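Local coordinates for uncharacterized protein (Bacteroides cellulosilyticus, PDB 5JVK) that probably hydrolyses O-glycosidic bonds as a family 39 glycoside hydrolase built round a parallel eight-stranded beta/alpha barrel, at residues V43-N48 and I469-C474; R134-W139 and L170-Y175; E217-N222 and T252-G257. All blocks are in the same frame, centred on the assembly; numbering follows the deposited sequence.

Contact 1: residues V43-N48 and I469-C474; sequences VRYGDN and IDWQGC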
loop_
_atom_site.group_PDB
_atom_site.type_symbol
_atom_site.label_atom_id
_atom_site.label_comp_id
_atom_site.label_asym_id
_atom_site.label_seq_id
_atom_site.Cartn_x
_atom_site.Cartn_y
_atom_site.Cartn_z
ATOM N N VAL A 43 9.455 17.632 16.823
ATOM C CA VAL A 43 10.194 18.389 15.805
ATOM C C VAL A 43 9.833 17.891 14.402
ATOM O O VAL A 43 10.042 16.720 14.083
ATOM C CB VAL A 43 11.719 18.247 16.009
ATOM C CG1 VAL A 43 12.471 19.241 15.132
ATOM C CG2 VAL A 43 12.087 18.436 17.477
ATOM N N ARG A 44 9.315 18.792 13.567
ATOM C CA ARG A 44 8.826 18.442 12.229
ATOM C C ARG A 44 9.973 18.218 11.242
ATOM O O ARG A 44 11.001 18.893 11.318
ATOM C CB ARG A 44 7.907 19.548 11.698
ATOM C CG ARG A 44 7.199 19.198 10.399
ATOM C CD ARG A 44 5.961 20.045 10.151
ATOM N NE ARG A 44 6.269 21.443 9.854
ATOM C CZ ARG A 44 5.362 22.370 9.540
ATOM N NH1 ARG A 44 4.066 22.069 9.473
ATOM N NH2 ARG A 44 5.747 23.615 9.285
ATOM N N TYR A 45 9.786 17.274 10.319
ATOM C CA TYR A 45 10.772 16.999 9.267
ATOM C C TYR A 45 10.938 18.229 8.364
ATOM O O TYR A 45 9.961 18.928 8.064
ATOM C CB TYR A 45 10.354 15.760 8.446
ATOM C CG TYR A 45 11.252 15.403 7.277
ATOM C CD1 TYR A 45 11.167 16.095 6.063
ATOM C CD2 TYR A 45 12.165 14.352 7.368
ATOM C CE1 TYR A 45 11.983 15.773 4.993
ATOM C CE2 TYR A 45 12.983 14.020 6.299
ATOM C CZ TYR A 45 12.885 14.733 5.114
ATOM O OH TYR A 45 13.696 14.413 4.051
ATOM N N GLY A 46 12.180 18.492 7.957
ATOM C CA GLY A 46 12.493 19.550 6.994
ATOM C C GLY A 46 12.778 20.910 7.607
ATOM O O GLY A 46 13.897 21.410 7.504
ATOM N N ASP A 47 11.763 21.506 8.232
ATOM C CA ASP A 47 11.851 22.870 8.776
ATOM C C ASP A 47 11.968 22.953 10.308
ATOM O O ASP A 47 12.083 24.052 10.853
ATOM C CB ASP A 47 10.663 23.717 8.280
ATOM C CG ASP A 47 9.327 23.300 8.888
ATOM O OD1 ASP A 47 9.171 22.132 9.306
ATOM O OD2 ASP A 47 8.417 24.152 8.938
ATOM N N ASN A 48 11.929 21.802 10.983
ATOM C CA ASN A 48 12.113 21.711 12.443
ATOM C C ASN A 48 11.128 22.553 13.279
ATOM O O ASN A 48 11.496 23.072 14.335
ATOM C CB ASN A 48 13.567 22.039 12.836
ATOM C CG ASN A 48 14.589 21.203 12.082
ATOM O OD1 ASN A 48 15.585 21.732 11.593
ATOM N ND2 ASN A 48 14.352 19.901 11.986
ATOM N N ILE A 469 0.042 22.662 -0.532
ATOM C CA ILE A 469 0.313 21.645 0.491
ATOM C C ILE A 469 1.525 20.825 0.043
ATOM O O ILE A 469 1.629 20.479 -1.133
ATOM C CB ILE A 469 -0.896 20.687 0.673
ATOM C CG1 ILE A 469 -2.212 21.466 0.861
ATOM C CG2 ILE A 469 -0.665 19.724 1.836
ATOM C CD1 ILE A 469 -2.252 22.385 2.069
ATOM N N ASP A 470 2.435 20.520 0.968
ATOM C CA ASP A 470 3.599 19.665 0.662
ATOM C C ASP A 470 3.259 18.180 0.900
ATOM O O ASP A 470 2.126 17.849 1.249
ATOM C CB ASP A 470 4.851 20.131 1.438
ATOM C CG ASP A 470 4.795 19.824 2.936
ATOM O OD1 ASP A 470 3.739 19.389 3.445
ATOM O OD2 ASP A 470 5.825 20.023 3.614
ATOM N N TRP A 471 4.244 17.298 0.728
ATOM C CA TRP A 471 4.078 15.841 0.936
ATOM C C TRP A 471 3.570 15.429 2.326
ATOM O O TRP A 471 3.103 14.303 2.519
ATOM C CB TRP A 471 5.415 15.131 0.701
ATOM C CG TRP A 471 6.399 15.332 1.827
ATOM C CD1 TRP A 471 7.198 16.415 2.035
ATOM C CD2 TRP A 471 6.661 14.428 2.908
ATOM N NE1 TRP A 471 7.946 16.241 3.174
ATOM C CE2 TRP A 471 7.634 15.030 3.731
ATOM C CE3 TRP A 471 6.163 13.168 3.261
ATOM C CZ2 TRP A 471 8.128 14.413 4.884
ATOM C CZ3 TRP A 471 6.655 12.555 4.408
ATOM C CH2 TRP A 471 7.628 13.179 5.206
ATOM N N GLN A 472 3.676 16.361 3.267
ATOM C CA GLN A 472 3.577 16.144 4.701
ATOM C C GLN A 472 2.223 16.574 5.277
ATOM O O GLN A 472 1.909 16.249 6.427
ATOM C CB GLN A 472 4.662 17.012 5.335
ATOM C CG GLN A 472 5.433 16.395 6.467
ATOM C CD GLN A 472 6.548 17.308 6.946
ATOM O OE1 GLN A 472 6.770 18.389 6.403
ATOM N NE2 GLN A 472 7.267 16.867 7.949
ATOM N N GLY A 473 1.441 17.317 4.486
ATOM C CA GLY A 473 0.236 17.991 4.963
ATOM C C GLY A 473 0.458 19.439 5.379
ATOM O O GLY A 473 -0.508 20.162 5.624
ATOM N N CYS A 474 1.720 19.867 5.454
ATOM C CA CYS A 474 2.068 21.224 5.876
ATOM C C CYS A 474 1.673 22.227 4.796
ATOM O O CYS A 474 1.977 22.026 3.622
ATOM C CB CYS A 474 3.572 21.327 6.189
ATOM S SG CYS A 474 4.236 23.010 6.276
#

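Contact 2: residues R134-W139 and L170-Y175; sequences RTDLAW and LIVFGY. With GOL (glycerol), chain G.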
loop_
_atom_site.group_PDB
_atom_site.type_symbol
_atom_site.label_atom_id
_atom_site.label_comp_id
_atom_site.label_asym_id
_atom_site.label_seq_id
_atom_site.Cartn_x
_atom_site.Cartn_y
_atom_site.Cartn_z
ATOM N N ARG A 134 -4.334 -6.985 1.834
ATOM C CA ARG A 134 -4.000 -8.295 1.292
ATOM C C ARG A 134 -3.306 -9.112 2.369
ATOM O O ARG A 134 -2.410 -8.608 3.047
ATOM C CB ARG A 134 -3.089 -8.158 0.073
ATOM C CG ARG A 134 -2.688 -9.477 -0.577
ATOM C CD ARG A 134 -1.933 -9.205 -1.861
ATOM N NE ARG A 134 -1.508 -10.417 -2.568
ATOM C CZ ARG A 134 -0.300 -10.986 -2.500
ATOM N NH1 ARG A 134 0.674 -10.501 -1.727
ATOM N NH2 ARG A 134 -0.060 -12.075 -3.220
ATOM N N THR A 135 -3.719 -10.367 2.523
ATOM C CA THR A 135 -3.030 -11.286 3.423
ATOM C C THR A 135 -3.161 -12.738 2.973
ATOM O O THR A 135 -4.001 -13.073 2.137
ATOM C CB THR A 135 -3.492 -11.108 4.883
ATOM O OG1 THR A 135 -2.578 -11.784 5.756
ATOM C CG2 THR A 135 -4.910 -11.634 5.098
ATOM N N ASP A 136 -2.307 -13.582 3.541
ATOM C CA ASP A 136 -2.171 -14.970 3.113
ATOM C C ASP A 136 -3.197 -15.880 3.764
ATOM O O ASP A 136 -3.701 -15.603 4.855
ATOM C CB ASP A 136 -0.776 -15.496 3.448
ATOM C CG ASP A 136 0.311 -14.737 2.736
ATOM O OD1 ASP A 136 0.574 -15.038 1.550
ATOM O OD2 ASP A 136 0.907 -13.838 3.370
ATOM N N LEU A 137 -3.495 -16.969 3.070
ATOM C CA LEU A 137 -4.234 -18.080 3.636
ATOM C C LEU A 137 -3.601 -19.361 3.107
ATOM O O LEU A 137 -3.577 -19.589 1.898
ATOM C CB LEU A 137 -5.716 -17.987 3.259
ATOM C CG LEU A 137 -6.702 -18.971 3.907
ATOM C CD1 LEU A 137 -6.602 -20.362 3.295
ATOM C CD2 LEU A 137 -6.514 -19.033 5.417
ATOM N N ALA A 138 -3.087 -20.184 4.016
ATOM C CA ALA A 138 -2.420 -21.425 3.647
ATOM C C ALA A 138 -3.445 -22.535 3.426
ATOM O O ALA A 138 -4.303 -22.770 4.281
ATOM C CB ALA A 138 -1.428 -21.826 4.727
ATOM N N TRP A 139 -3.355 -23.195 2.272
ATOM C CA TRP A 139 -4.125 -24.412 1.967
ATOM C C TRP A 139 -3.923 -25.464 3.066
ATOM O O TRP A 139 -4.885 -26.072 3.536
ATOM C CB TRP A 139 -3.687 -24.945 0.592
ATOM C CG TRP A 139 -4.344 -26.209 0.088
ATOM C CD1 TRP A 139 -5.486 -26.801 0.549
ATOM C CD2 TRP A 139 -3.901 -27.005 -1.018
ATOM N NE1 TRP A 139 -5.764 -27.929 -0.184
ATOM C CE2 TRP A 139 -4.808 -28.077 -1.153
ATOM C CE3 TRP A 139 -2.816 -26.922 -1.902
ATOM C CZ2 TRP A 139 -4.666 -29.059 -2.141
ATOM C CZ3 TRP A 139 -2.673 -27.898 -2.882
ATOM C CH2 TRP A 139 -3.595 -28.955 -2.990
ATOM N N LEU A 170 -8.602 -8.705 0.508
ATOM C CA LEU A 170 -8.241 -9.591 -0.599
ATOM C C LEU A 170 -7.373 -10.702 -0.019
ATOM O O LEU A 170 -6.458 -10.423 0.751
ATOM C CB LEU A 170 -7.475 -8.806 -1.664
ATOM C CG LEU A 170 -7.045 -9.515 -2.961
ATOM C CD1 LEU A 170 -7.045 -8.541 -4.132
ATOM C CD2 LEU A 170 -5.677 -10.180 -2.843
ATOM N N ILE A 171 -7.656 -11.955 -0.380
ATOM C CA ILE A 171 -6.983 -13.112 0.227
ATOM C C ILE A 171 -6.228 -13.914 -0.830
ATOM O O ILE A 171 -6.820 -14.358 -1.815
ATOM C CB ILE A 171 -7.988 -14.038 0.958
ATOM C CG1 ILE A 171 -8.783 -13.260 2.019
ATOM C CG2 ILE A 171 -7.282 -15.240 1.588
ATOM C CD1 ILE A 171 -7.977 -12.761 3.206
ATOM N N VAL A 172 -4.924 -14.098 -0.608
ATOM C CA VAL A 172 -4.094 -14.928 -1.486
ATOM C C VAL A 172 -4.003 -16.349 -0.914
ATOM O O VAL A 172 -3.448 -16.570 0.163
ATOM C CB VAL A 172 -2.703 -14.291 -1.805
ATOM C CG1 VAL A 172 -1.807 -14.147 -0.578
ATOM C CG2 VAL A 172 -1.986 -15.085 -2.892
ATOM N N PHE A 173 -4.583 -17.296 -1.650
ATOM C CA PHE A 173 -4.709 -18.691 -1.231
ATOM C C PHE A 173 -3.647 -19.543 -1.913
ATOM O O PHE A 173 -3.535 -19.510 -3.138
ATOM C CB PHE A 173 -6.099 -19.220 -1.617
ATOM C CG PHE A 173 -6.337 -20.654 -1.232
ATOM C CD1 PHE A 173 -6.815 -20.966 0.026
ATOM C CD2 PHE A 173 -6.094 -21.690 -2.130
ATOM C CE1 PHE A 173 -7.041 -22.282 0.402
ATOM C CE2 PHE A 173 -6.318 -23.010 -1.767
ATOM C CZ PHE A 173 -6.793 -23.308 -0.497
ATOM N N GLY A 174 -2.892 -20.322 -1.142
ATOM C CA GLY A 174 -1.964 -21.277 -1.743
ATOM C C GLY A 174 -0.937 -21.895 -0.819
ATOM O O GLY A 174 -1.208 -22.124 0.358
ATOM N N TYR A 175 0.249 -22.135 -1.380
ATOM C CA TYR A 175 1.299 -22.997 -0.816
ATOM C C TYR A 175 0.865 -24.468 -0.682
ATOM O O TYR A 175 -0.302 -24.768 -0.426
ATOM C CB TYR A 175 1.864 -22.434 0.497
ATOM C CG TYR A 175 2.394 -21.015 0.364
ATOM C CD1 TYR A 175 3.350 -20.689 -0.606
ATOM C CD2 TYR A 175 1.947 -19.994 1.209
ATOM C CE1 TYR A 175 3.837 -19.393 -0.733
ATOM C CE2 TYR A 175 2.430 -18.696 1.090
ATOM C CZ TYR A 175 3.374 -18.399 0.121
ATOM O OH TYR A 175 3.851 -17.113 0.002
HETATM C C1 GOL G . 5.162 -12.292 1.255
HETATM O O1 GOL G . 6.069 -11.839 0.236
HETATM C C2 GOL G . 3.930 -12.942 0.620
HETATM O O2 GOL G . 3.620 -14.180 1.278
HETATM C C3 GOL G . 2.719 -12.014 0.690
HETATM O O3 GOL G . 2.206 -11.910 2.024
HETATM O O HOH W 1 -0.626 -17.463 0.244
#

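Contact 3: residues E217-N222 and T252-G257; sequences EWELWN and TLISGG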
loop_
_atom_site.group_PDB
_atom_site.type_symbol
_atom_site.label_atom_id
_atom_site.label_comp_id
_atom_site.label_asym_id
_atom_site.label_seq_id
_atom_site.Cartn_x
_atom_site.Cartn_y
_atom_site.Cartn_z
ATOM N N GLU A 217 -12.558 -10.801 -3.275
ATOM C CA GLU A 217 -11.333 -10.915 -4.077
ATOM C C GLU A 217 -10.458 -12.053 -3.555
ATOM O O GLU A 217 -9.971 -11.995 -2.421
ATOM C CB GLU A 217 -10.536 -9.604 -4.053
ATOM C CG GLU A 217 -11.174 -8.451 -4.816
ATOM C CD GLU A 217 -12.275 -7.747 -4.040
ATOM O OE1 GLU A 217 -12.039 -7.357 -2.878
ATOM O OE2 GLU A 217 -13.381 -7.580 -4.594
ATOM N N TRP A 218 -10.266 -13.076 -4.389
ATOM C CA TRP A 218 -9.470 -14.254 -4.048
ATOM C C TRP A 218 -8.376 -14.450 -5.089
ATOM O O TRP A 218 -8.665 -14.533 -6.284
ATOM C CB TRP A 218 -10.358 -15.496 -3.994
ATOM C CG TRP A 218 -11.352 -15.485 -2.871
ATOM C CD1 TRP A 218 -12.631 -15.008 -2.912
ATOM C CD2 TRP A 218 -11.151 -15.981 -1.541
ATOM N NE1 TRP A 218 -13.239 -15.175 -1.690
ATOM C CE2 TRP A 218 -12.355 -15.771 -0.830
ATOM C CE3 TRP A 218 -10.071 -16.586 -0.881
ATOM C CZ2 TRP A 218 -12.510 -16.142 0.516
ATOM C CZ3 TRP A 218 -10.225 -16.957 0.460
ATOM C CH2 TRP A 218 -11.437 -16.732 1.141
ATOM N N GLU A 219 -7.127 -14.529 -4.623
ATOM C CA GLU A 219 -5.954 -14.637 -5.491
ATOM C C GLU A 219 -5.382 -16.043 -5.377
ATOM O O GLU A 219 -5.035 -16.484 -4.285
ATOM C CB GLU A 219 -4.909 -13.592 -5.088
ATOM C CG GLU A 219 -3.720 -13.462 -6.033
ATOM C CD GLU A 219 -2.725 -12.395 -5.595
ATOM O OE1 GLU A 219 -2.738 -11.997 -4.410
ATOM O OE2 GLU A 219 -1.917 -11.951 -6.437
ATOM N N LEU A 220 -5.291 -16.747 -6.503
ATOM C CA LEU A 220 -4.827 -18.134 -6.510
ATOM C C LEU A 220 -3.296 -18.178 -6.565
ATOM O O LEU A 220 -2.694 -17.945 -7.613
ATOM C CB LEU A 220 -5.475 -18.908 -7.671
ATOM C CG LEU A 220 -5.360 -20.443 -7.739
ATOM C CD1 LEU A 220 -3.932 -20.910 -8.003
ATOM C CD2 LEU A 220 -5.907 -21.104 -6.477
ATOM N N TRP A 221 -2.691 -18.463 -5.413
ATOM C CA TRP A 221 -1.249 -18.716 -5.252
ATOM C C TRP A 221 -0.420 -17.429 -5.289
ATOM O O TRP A 221 -0.692 -16.530 -6.079
ATOM C CB TRP A 221 -0.726 -19.734 -6.287
ATOM C CG TRP A 221 0.194 -20.757 -5.700
ATOM C CD1 TRP A 221 1.546 -20.663 -5.561
ATOM C CD2 TRP A 221 -0.179 -22.026 -5.154
ATOM N NE1 TRP A 221 2.044 -21.799 -4.967
ATOM C CE2 TRP A 221 1.006 -22.655 -4.709
ATOM C CE3 TRP A 221 -1.401 -22.696 -5.001
ATOM C CZ2 TRP A 221 1.008 -23.922 -4.116
ATOM C CZ3 TRP A 221 -1.402 -23.959 -4.411
ATOM C CH2 TRP A 221 -0.202 -24.557 -3.975
ATOM N N ASN A 222 0.587 -17.354 -4.419
ATOM C CA ASN A 222 1.503 -16.216 -4.364
ATOM C C ASN A 222 2.815 -16.549 -5.076
ATOM O O ASN A 222 3.563 -17.420 -4.629
ATOM C CB ASN A 222 1.794 -15.827 -2.917
ATOM C CG ASN A 222 2.701 -14.616 -2.819
ATOM O OD1 ASN A 222 2.283 -13.493 -3.086
ATOM N ND2 ASN A 222 3.952 -14.843 -2.454
ATOM N N THR A 252 -14.314 -12.085 -7.508
ATOM C CA THR A 252 -13.342 -11.934 -8.583
ATOM C C THR A 252 -12.209 -12.921 -8.301
ATOM O O THR A 252 -11.430 -12.728 -7.360
ATOM C CB THR A 252 -12.808 -10.494 -8.647
ATOM O OG1 THR A 252 -13.911 -9.585 -8.705
ATOM C CG2 THR A 252 -11.932 -10.284 -9.875
ATOM N N LEU A 253 -12.157 -13.998 -9.084
ATOM C CA LEU A 253 -11.073 -14.977 -9.001
ATOM C C LEU A 253 -9.867 -14.440 -9.765
ATOM O O LEU A 253 -9.952 -14.203 -10.974
ATOM C CB LEU A 253 -11.520 -16.331 -9.565
ATOM C CG LEU A 253 -10.654 -17.579 -9.307
ATOM C CD1 LEU A 253 -9.384 -17.605 -10.154
ATOM C CD2 LEU A 253 -10.317 -17.733 -7.826
ATOM N N ILE A 254 -8.752 -14.267 -9.053
ATOM C CA ILE A 254 -7.555 -13.610 -9.584
ATOM C C ILE A 254 -6.413 -14.619 -9.754
ATOM O O ILE A 254 -5.968 -15.226 -8.780
ATOM C CB ILE A 254 -7.110 -12.446 -8.665
ATOM C CG1 ILE A 254 -8.239 -11.408 -8.539
ATOM C CG2 ILE A 254 -5.836 -11.790 -9.197
ATOM C CD1 ILE A 254 -8.076 -10.450 -7.378
ATOM N N SER A 255 -5.944 -14.781 -10.991
ATOM C CA SER A 255 -4.848 -15.704 -11.317
ATOM C C SER A 255 -3.495 -14.993 -11.386
ATOM O O SER A 255 -3.413 -13.783 -11.172
ATOM C CB SER A 255 -5.127 -16.365 -12.657
ATOM O OG SER A 255 -5.068 -15.403 -13.698
ATOM N N GLY A 256 -2.439 -15.750 -11.687
ATOM C CA GLY A 256 -1.098 -15.202 -11.862
ATOM C C GLY A 256 -0.309 -15.196 -10.573
ATOM O O GLY A 256 0.745 -15.830 -10.481
ATOM N N GLY A 257 -0.815 -14.467 -9.580
ATOM C CA GLY A 257 -0.151 -14.343 -8.291
ATOM C C GLY A 257 1.129 -13.539 -8.348
ATOM O O GLY A 257 2.003 -13.711 -7.494
#

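Contact 1: residues V43-N48 and I469-C474
Y45 and Q472 have the nearest backbones, yet their CA atoms are 8.6 Å apart, so the gap is bridged through side chains, one of which reaches the Y45 carbonyl. One side is the end of strand 37-44 and the loop after it. The other is a type I beta turn from D470 to G473, tied by an Asx turn in which D470 OD1 accepts from Q472 N at 3.0 Å. The turn presents W471 and Q472, and C474 follows directly after it. W471 and Y45 form a T-shaped pair, the indole edge toward the phenol face, planes at 87°; the closest approach is W471 CZ2 to Y45 CD1, 3.7 Å. Q472 CG lies over one face of the W471 indole, offset toward the rim, and the chain extends on to R44 and Y45 O. Q472 NE2 lies 3.3 Å from Y45 CB and makes a weak hydrogen bond to Y45 O. The R44 and Q472 side chains cross obliquely, guanidinium and amide planes 38° apart, with R44 CG 3.4 Å from Q472 NE2. D47 fixes the rotation of the R44 guanidinium, bonding near its plane to NE and NH2, one to each carboxylate oxygen. NH1 is bound by E67 and by the carbonyl of L68. A leucine in place of R44 would probably leave D47 and E67 without their cationic mate and the thiol of C474 without the flat group it rests on. The contact joins two domains: the strand belongs to the N-terminal beta sheet, the turn to the C-terminal one, and W471 also packs on I351 and A407. C474 SG stands anti to its own N (chi1 164°), which sets it over one face of the R44 guanidinium, 3.3 Å from R44 NH1.

Contact 2: residues R134-W139 and L170-Y175
D136 OD1 takes a water at 3.0 Å and O2 of a bound glycerol, while V172 CG1 presses against the same oxygen at 3.3 Å. The water donates a second bond to V172 O, so it bridges the two strands. The other carboxylate oxygen, D136 OD2, accepts from glycerol O3 at 2.7 Å. Y175 OH shares a hydrogen bond with glycerol O2 from the facing segment. The glycerol probably came from the crystallisation liquor. Beside it, R134 is extended from CG to NE, its CG 3.8 Å from L170 CD2, which sits at the guanidinium edge. V172 CG1 lies over one face of the R134 guanidinium, toward the rim. The charge of R134 is met by E219 and E340, and N222 takes NH2, so the group is fixed from several sides.

The two strands run parallel. T135 N, V172 N, L137 N, G174 N and W139 N bond across in turn; L137 N to V172 O is the shortest of these at 2.9 Å. The opposite face of the sheet is apolar. L137 CD1 reaches the edge of the F173 ring, 3.3 Å from F173 CD1, and L137 CB meets I171 CG2. F173 CZ then touches W139 CB, the two rings lying oblique at 40°. Helices 153-164 and 194-211 cover this face. R134, D136 and V172 thus face the barrel interior, and T135, L137, I171 and F173 face the helices. One face to the interior and the other to the helices is the layout of a TIM barrel; as in other clan GH-A hydrolases, the C-terminal strand ends probably form the substrate cleft.

Contact 3: residues E217-N222 and T252-G257
The carboxylate of E219 is the flat group that reaches the other segment, with E219 OE2 3.5 Å from G257 CA. OE2 is also hydrogen-bonded to the hydroxyls of S286 and T339, and OE1 is salt-bridged to R134. The indoles of W218 and W221 lead away instead. W221 sets its ring edge-to-face with F190, and W218 packs on I171. The E219 chain gets its reach from a stretched form: CG is anti to N (chi1 -172°) and chi2 is 179°. The E219 and I254 side chains lie at an angle to each other, E219 CG 4.2 Å from I254 CG2.

The backbones pair as parallel strands. The row begins with W218 N on T252 O. I254 N bonds to W218 O and L220 N to I254 O, both at 2.8 Å. Past the strands, G257 CA comes within 3.2 Å of W221 O. A CB there would run into that oxygen, which fits a glycine.

Strand 217-220, helix 229-247 and strand 252-255 form a beta-alpha-beta unit of the barrel. L220 and L253 pack against that helix, on L236 and L237, while E217 and I254 face inward to W337 of strand 335-341.

From the N terminus, the chain first lays down the beta sheet that carries residues 43-48. It then builds the barrel. Contact 2 closes a short loop between the second and third barrel strands, and contact 3 closes another between the fourth and fifth. These two follow in series. They touch because strands 168-174 and 217-220 are neighbours, and F173 O probably accepts a hydrogen bond from W221 N. Only after the barrel does the chain reach 469-474 and close contact 1, whose long loop encloses both others. Contact 1 ties the N-terminal and C-terminal sheets together, with its centre about 38 Å from that of contact 2, on the other side of the chain's centre.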